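Long-range contacts in lipoprotein (Streptococcus pneumoniae, PDB 3CX3), which binds zinc and, as a lipoprotein related to the solute-binding components of ABC transporters, probably delivers the metal for uptake into the pneumococcal cell: residues D118-L123 / H184-Y189; D60-H65 / V85-A90. All blocks are in the same frame, centred on the assembly; numbering follows the deposited sequence.

Contact 1. Residues D118-L123 / H184-Y189; sequences DPHTWL and HTAFSY. With ZN (zinc ion), chain E.
The zinc site of this metal-binding lipoprotein lies where His120 and His184 meet, each giving NE2 to the metal at 2.0 and 2.1 Å; His44 and Glu259 complete the four ligands. The two imidazole planes are inclined at 57° where they converge on the ion. Behind the metal, the ring of His120 is held at an edge and over a face. Its ND1 donates, nearly in the ring plane though tilted out of the carboxylate plane, to the syn side of Asp118 OD1 at 2.9 Å, a His-carboxylate bond that sets the ring's rotation. The same oxygen accepts the backbone N of His120 from the opposite face of the carboxylate, closing an Asx turn. Asp118 CG lies opposite its own N (chi1 -176°), which turns OD1 back toward both donors. Over one face of the imidazole sits Ala186, its CA 3.6 Å from the ring centroid and almost on the normal. Farther from the metal, Leu123 CD1 lies over a face of the Phe187 ring, offset toward the rim, 3.8 Å from Phe187 CD1. The Tyr189 ring runs antiparallel alongside the Asp118 side chain and carries Thr121 CA over one face. Its hydroxyl, also bonded to the backbone N of Glu97, donates to the carbonyl of Asp118, with 2.6 Å between Tyr189 OH and Asp118 O.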
loop_
_atom_site.group_PDB
_atom_site.type_symbol
_atom_site.label_atom_id
_atom_site.label_comp_id
_atom_site.label_asym_id
_atom_site.label_seq_id
_atom_site.Cartn_x
_atom_site.Cartn_y
_atom_site.Cartn_z
ATOM N N ASP A 118 0.487 11.727 -3.073
ATOM C CA ASP A 118 0.817 10.573 -2.254
ATOM C C ASP A 118 -0.199 9.455 -2.486
ATOM O O ASP A 118 -1.377 9.606 -2.170
ATOM C CB ASP A 118 0.924 10.946 -0.764
ATOM C CG ASP A 118 1.367 9.765 0.108
ATOM O OD1 ASP A 118 1.402 8.630 -0.373
ATOM O OD2 ASP A 118 1.680 9.947 1.291
ATOM N N PRO A 119 0.269 8.312 -3.017
ATOM C CA PRO A 119 -0.593 7.186 -3.362
ATOM C C PRO A 119 -0.953 6.240 -2.215
ATOM O O PRO A 119 -1.731 5.298 -2.429
ATOM C CB PRO A 119 0.268 6.407 -4.367
ATOM C CG PRO A 119 1.695 6.654 -3.931
ATOM C CD PRO A 119 1.689 8.055 -3.361
ATOM N N HIS A 120 -0.400 6.491 -1.025
ATOM C CA HIS A 120 -0.167 5.442 -0.005
ATOM C C HIS A 120 -1.358 5.207 0.893
ATOM O O HIS A 120 -1.258 4.771 2.050
ATOM C CB HIS A 120 1.007 5.806 0.856
ATOM C CG HIS A 120 2.322 5.436 0.277
ATOM N ND1 HIS A 120 3.150 6.366 -0.316
ATOM C CD2 HIS A 120 2.992 4.247 0.252
ATOM C CE1 HIS A 120 4.274 5.763 -0.691
ATOM N NE2 HIS A 120 4.201 4.475 -0.363
ATOM N N THR A 121 -2.491 5.487 0.305
ATOM C CA THR A 121 -3.785 5.240 0.858
ATOM C C THR A 121 -3.909 3.932 1.660
ATOM O O THR A 121 -4.176 3.967 2.857
ATOM C CB THR A 121 -4.735 5.371 -0.308
ATOM O OG1 THR A 121 -5.403 6.647 -0.229
ATOM C CG2 THR A 121 -5.667 4.216 -0.412
ATOM N N TRP A 122 -3.639 2.795 1.018
ATOM C CA TRP A 122 -4.019 1.492 1.526
ATOM C C TRP A 122 -3.730 1.239 3.008
ATOM O O TRP A 122 -4.291 0.312 3.590
ATOM C CB TRP A 122 -3.399 0.397 0.650
ATOM C CG TRP A 122 -1.890 0.383 0.599
ATOM C CD1 TRP A 122 -1.069 -0.310 1.409
ATOM C CD2 TRP A 122 -1.040 1.072 -0.343
ATOM N NE1 TRP A 122 0.251 -0.102 1.065
ATOM C CE2 TRP A 122 0.299 0.736 -0.016
ATOM C CE3 TRP A 122 -1.279 1.933 -1.426
ATOM C CZ2 TRP A 122 1.404 1.232 -0.733
ATOM C CZ3 TRP A 122 -0.181 2.437 -2.146
ATOM C CH2 TRP A 122 1.145 2.079 -1.794
ATOM N N LEU A 123 -2.888 2.088 3.604
ATOM C CA LEU A 123 -2.388 1.957 4.984
ATOM C C LEU A 123 -3.287 2.616 5.997
ATOM O O LEU A 123 -3.075 2.531 7.207
ATOM C CB LEU A 123 -0.998 2.575 5.097
ATOM C CG LEU A 123 0.127 1.743 4.469
ATOM C CD1 LEU A 123 1.454 2.502 4.588
ATOM C CD2 LEU A 123 0.218 0.313 5.083
ATOM N N HIS A 184 10.838 4.997 3.899
ATOM C CA HIS A 184 10.352 6.031 2.973
ATOM C C HIS A 184 9.010 6.616 3.379
ATOM O O HIS A 184 8.417 6.169 4.348
ATOM C CB HIS A 184 10.398 5.577 1.525
ATOM C CG HIS A 184 9.259 4.708 1.095
ATOM N ND1 HIS A 184 9.180 3.363 1.411
ATOM C CD2 HIS A 184 8.198 4.973 0.291
ATOM C CE1 HIS A 184 8.098 2.852 0.849
ATOM N NE2 HIS A 184 7.481 3.807 0.172
ATOM N N THR A 185 8.556 7.634 2.660
ATOM C CA THR A 185 7.330 8.331 3.043
ATOM C C THR A 185 6.082 7.516 2.664
ATOM O O THR A 185 5.431 7.811 1.649
ATOM C CB THR A 185 7.227 9.763 2.414
ATOM O OG1 THR A 185 8.455 10.479 2.607
ATOM C CG2 THR A 185 6.076 10.546 3.025
ATOM N N ALA A 186 5.737 6.530 3.496
ATOM C CA ALA A 186 4.600 5.693 3.202
ATOM C C ALA A 186 3.392 5.819 4.144
ATOM O O ALA A 186 2.281 5.503 3.761
ATOM C CB ALA A 186 5.041 4.243 3.096
ATOM N N PHE A 187 3.622 6.283 5.368
ATOM C CA PHE A 187 2.645 6.197 6.445
ATOM C C PHE A 187 1.873 7.478 6.691
ATOM O O PHE A 187 1.257 7.649 7.742
ATOM C CB PHE A 187 3.354 5.706 7.701
ATOM C CG PHE A 187 3.925 4.327 7.535
ATOM C CD1 PHE A 187 3.182 3.210 7.885
ATOM C CD2 PHE A 187 5.180 4.146 6.965
ATOM C CE1 PHE A 187 3.694 1.930 7.690
ATOM C CE2 PHE A 187 5.691 2.876 6.779
ATOM C CZ PHE A 187 4.932 1.766 7.138
ATOM N N SER A 188 1.893 8.350 5.689
ATOM C CA SER A 188 1.363 9.696 5.760
ATOM C C SER A 188 -0.148 9.706 6.018
ATOM O O SER A 188 -0.675 10.664 6.586
ATOM C CB SER A 188 1.721 10.428 4.457
ATOM O OG SER A 188 1.040 11.665 4.292
ATOM N N TYR A 189 -0.816 8.622 5.617
ATOM C CA TYR A 189 -2.261 8.494 5.631
ATOM C C TYR A 189 -2.679 7.822 6.905
ATOM O O TYR A 189 -3.716 8.171 7.496
ATOM C CB TYR A 189 -2.744 7.623 4.458
ATOM C CG TYR A 189 -2.850 8.358 3.161
ATOM C CD1 TYR A 189 -4.000 9.063 2.829
ATOM C CD2 TYR A 189 -1.792 8.360 2.263
ATOM C CE1 TYR A 189 -4.088 9.739 1.642
ATOM C CE2 TYR A 189 -1.866 9.034 1.070
ATOM C CZ TYR A 189 -3.009 9.720 0.763
ATOM O OH TYR A 189 -3.076 10.384 -0.432
HETATM ZN ZN ZN E . 5.836 3.474 -1.059
#

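Contact 2. Residues D60-H65 / V85-A90; sequences DVFVYH and VKVLEA
The Tyr64 ring reaches over strand 86-89 with Glu89 CA over one face, 4.3 Å from the ring centroid in a CH-pi contact, and Val87 CG1 at its edge. That methyl is shared: it also meets the edge of the Phe62 ring, 4.1 Å from Phe62 CD2. Tyr64 takes the position between its own N and carbonyl carbon (chi1 72°), which folds the phenol across to the neighbouring strand and sets OH against the aliphatic part of Glu89, 3.6 Å from Glu89 CG. Glu89 OE1 is hydrogen-bonded to His67 ND1. Val61, Val63 and Leu88 project from the other face of the sheet, where Val61 CG1 touches Leu88 CD1 at 3.9 Å. Between the faces runs a parallel beta ladder in which Phe62 and Tyr64 alternately donate to and accept from the neighbouring strand; Phe62 N to Lys86 O and Leu88 N to Phe62 O are both 2.8 Å. Strand 61-64 is interior, paired on its other side with strand 12-15, whereas 86-89 is outermost within the chain's four-stranded sheet. Helix 18-28 packs on Val63, and helix 125-142 touches Lys86 and Leu88 on the same face and also reaches Ala90.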
loop_
_atom_site.group_PDB
_atom_site.type_symbol
_atom_site.label_atom_id
_atom_site.label_comp_id
_atom_site.label_asym_id
_atom_site.label_seq_id
_atom_site.Cartn_x
_atom_site.Cartn_y
_atom_site.Cartn_z
ATOM N N ASP A 60 -8.196 -11.902 -18.260
ATOM C CA ASP A 60 -9.547 -11.341 -18.438
ATOM C C ASP A 60 -9.670 -9.969 -17.764
ATOM O O ASP A 60 -10.362 -9.084 -18.252
ATOM C CB ASP A 60 -10.605 -12.266 -17.831
ATOM C CG ASP A 60 -10.686 -13.608 -18.529
ATOM O OD1 ASP A 60 -11.192 -13.662 -19.679
ATOM O OD2 ASP A 60 -10.272 -14.610 -17.900
ATOM N N VAL A 61 -9.007 -9.819 -16.622
ATOM C CA VAL A 61 -9.086 -8.592 -15.825
ATOM C C VAL A 61 -7.715 -8.193 -15.308
ATOM O O VAL A 61 -6.967 -9.030 -14.821
ATOM C CB VAL A 61 -10.068 -8.743 -14.617
ATOM C CG1 VAL A 61 -9.978 -7.540 -13.673
ATOM C CG2 VAL A 61 -11.517 -8.986 -15.107
ATOM N N PHE A 62 -7.383 -6.910 -15.422
ATOM C CA PHE A 62 -6.194 -6.401 -14.769
ATOM C C PHE A 62 -6.500 -5.255 -13.824
ATOM O O PHE A 62 -7.175 -4.276 -14.191
ATOM C CB PHE A 62 -5.124 -6.005 -15.776
ATOM C CG PHE A 62 -3.881 -5.438 -15.140
ATOM C CD1 PHE A 62 -3.034 -6.257 -14.379
ATOM C CD2 PHE A 62 -3.551 -4.100 -15.300
ATOM C CE1 PHE A 62 -1.885 -5.741 -13.800
ATOM C CE2 PHE A 62 -2.382 -3.577 -14.723
ATOM C CZ PHE A 62 -1.557 -4.397 -13.972
ATOM N N VAL A 63 -5.985 -5.390 -12.604
ATOM C CA VAL A 63 -6.279 -4.456 -11.520
ATOM C C VAL A 63 -5.022 -3.824 -10.958
ATOM O O VAL A 63 -4.137 -4.538 -10.462
ATOM C CB VAL A 63 -7.058 -5.144 -10.365
ATOM C CG1 VAL A 63 -7.346 -4.170 -9.258
ATOM C CG2 VAL A 63 -8.357 -5.731 -10.869
ATOM N N TYR A 64 -4.944 -2.490 -11.049
ATOM C CA TYR A 64 -3.867 -1.749 -10.409
ATOM C C TYR A 64 -4.405 -0.763 -9.363
ATOM O O TYR A 64 -5.624 -0.648 -9.187
ATOM C CB TYR A 64 -2.897 -1.115 -11.449
ATOM C CG TYR A 64 -3.460 0.050 -12.201
ATOM C CD1 TYR A 64 -4.351 -0.134 -13.242
ATOM C CD2 TYR A 64 -3.111 1.351 -11.855
ATOM C CE1 TYR A 64 -4.874 0.954 -13.923
ATOM C CE2 TYR A 64 -3.632 2.440 -12.529
ATOM C CZ TYR A 64 -4.519 2.229 -13.557
ATOM O OH TYR A 64 -5.038 3.317 -14.233
ATOM N N HIS A 65 -3.507 -0.090 -8.636
ATOM C CA HIS A 65 -3.907 0.834 -7.564
ATOM C C HIS A 65 -4.375 2.166 -8.127
ATOM O O HIS A 65 -5.529 2.535 -7.922
ATOM C CB HIS A 65 -2.780 1.002 -6.532
ATOM C CG HIS A 65 -3.022 2.059 -5.487
ATOM N ND1 HIS A 65 -4.006 1.958 -4.523
ATOM C CD2 HIS A 65 -2.356 3.211 -5.216
ATOM C CE1 HIS A 65 -3.968 3.025 -3.734
ATOM N NE2 HIS A 65 -2.962 3.790 -4.121
ATOM N N VAL A 85 -9.082 -7.170 -22.020
ATOM C CA VAL A 85 -8.915 -6.923 -20.589
ATOM C C VAL A 85 -9.812 -5.800 -20.140
ATOM O O VAL A 85 -10.007 -4.807 -20.855
ATOM C CB VAL A 85 -7.477 -6.526 -20.182
ATOM C CG1 VAL A 85 -6.694 -7.718 -19.680
ATOM C CG2 VAL A 85 -6.755 -5.818 -21.301
ATOM N N LYS A 86 -10.370 -5.979 -18.952
ATOM C CA LYS A 86 -10.959 -4.888 -18.221
ATOM C C LYS A 86 -9.819 -4.369 -17.367
ATOM O O LYS A 86 -9.273 -5.105 -16.543
ATOM C CB LYS A 86 -12.117 -5.397 -17.367
ATOM C CG LYS A 86 -12.826 -6.614 -17.970
ATOM C CD LYS A 86 -13.224 -6.400 -19.446
ATOM C CE LYS A 86 -14.059 -7.572 -19.997
ATOM N NZ LYS A 86 -13.281 -8.823 -20.303
ATOM N N VAL A 87 -9.410 -3.131 -17.617
ATOM C CA VAL A 87 -8.349 -2.519 -16.847
ATOM C C VAL A 87 -9.038 -1.698 -15.776
ATOM O O VAL A 87 -9.873 -0.843 -16.080
ATOM C CB VAL A 87 -7.400 -1.630 -17.717
ATOM C CG1 VAL A 87 -6.110 -1.302 -16.970
ATOM C CG2 VAL A 87 -7.056 -2.312 -19.019
ATOM N N LEU A 88 -8.705 -1.977 -14.519
ATOM C CA LEU A 88 -9.417 -1.389 -13.377
ATOM C C LEU A 88 -8.494 -0.640 -12.408
ATOM O O LEU A 88 -7.607 -1.236 -11.793
ATOM C CB LEU A 88 -10.250 -2.472 -12.646
ATOM C CG LEU A 88 -11.299 -3.160 -13.550
ATOM C CD1 LEU A 88 -12.031 -4.272 -12.846
ATOM C CD2 LEU A 88 -12.313 -2.156 -14.107
ATOM N N GLU A 89 -8.714 0.672 -12.282
ATOM C CA GLU A 89 -7.961 1.514 -11.326
ATOM C C GLU A 89 -8.758 1.494 -10.029
ATOM O O GLU A 89 -9.847 2.059 -9.963
ATOM C CB GLU A 89 -7.750 2.936 -11.863
ATOM C CG GLU A 89 -6.697 3.765 -11.096
ATOM C CD GLU A 89 -6.809 5.311 -11.279
ATOM O OE1 GLU A 89 -5.787 6.009 -11.298
ATOM O OE2 GLU A 89 -7.911 5.857 -11.406
ATOM N N ALA A 90 -8.208 0.835 -9.012
ATOM C CA ALA A 90 -8.946 0.476 -7.808
ATOM C C ALA A 90 -9.182 1.642 -6.888
ATOM O O ALA A 90 -10.089 1.601 -6.058
ATOM C CB ALA A 90 -8.258 -0.670 -7.073
#

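In the fold
From the N terminus, contact 2 comes first: strand 61-64 is followed by a connection without helix or strand, and its pairing with 86-89 closes that loop within the N-terminal parallel sheet. The chain then reaches the 118-123 loop, passes through helices 125-142 and 147-173, and enters the second parallel sheet at strand 180-182, just before 184-189 returns to close contact 1. The two loops thus follow in series. Contact 2 adds the edge strand to one sheet, while contact 1 joins the two halves of the molecule at the zinc. Their centres are 21 Å apart, yet they touch: His65 NE2 lies 2.6 Å from Pro119 O, a probable hydrogen bond, and packs against Trp122.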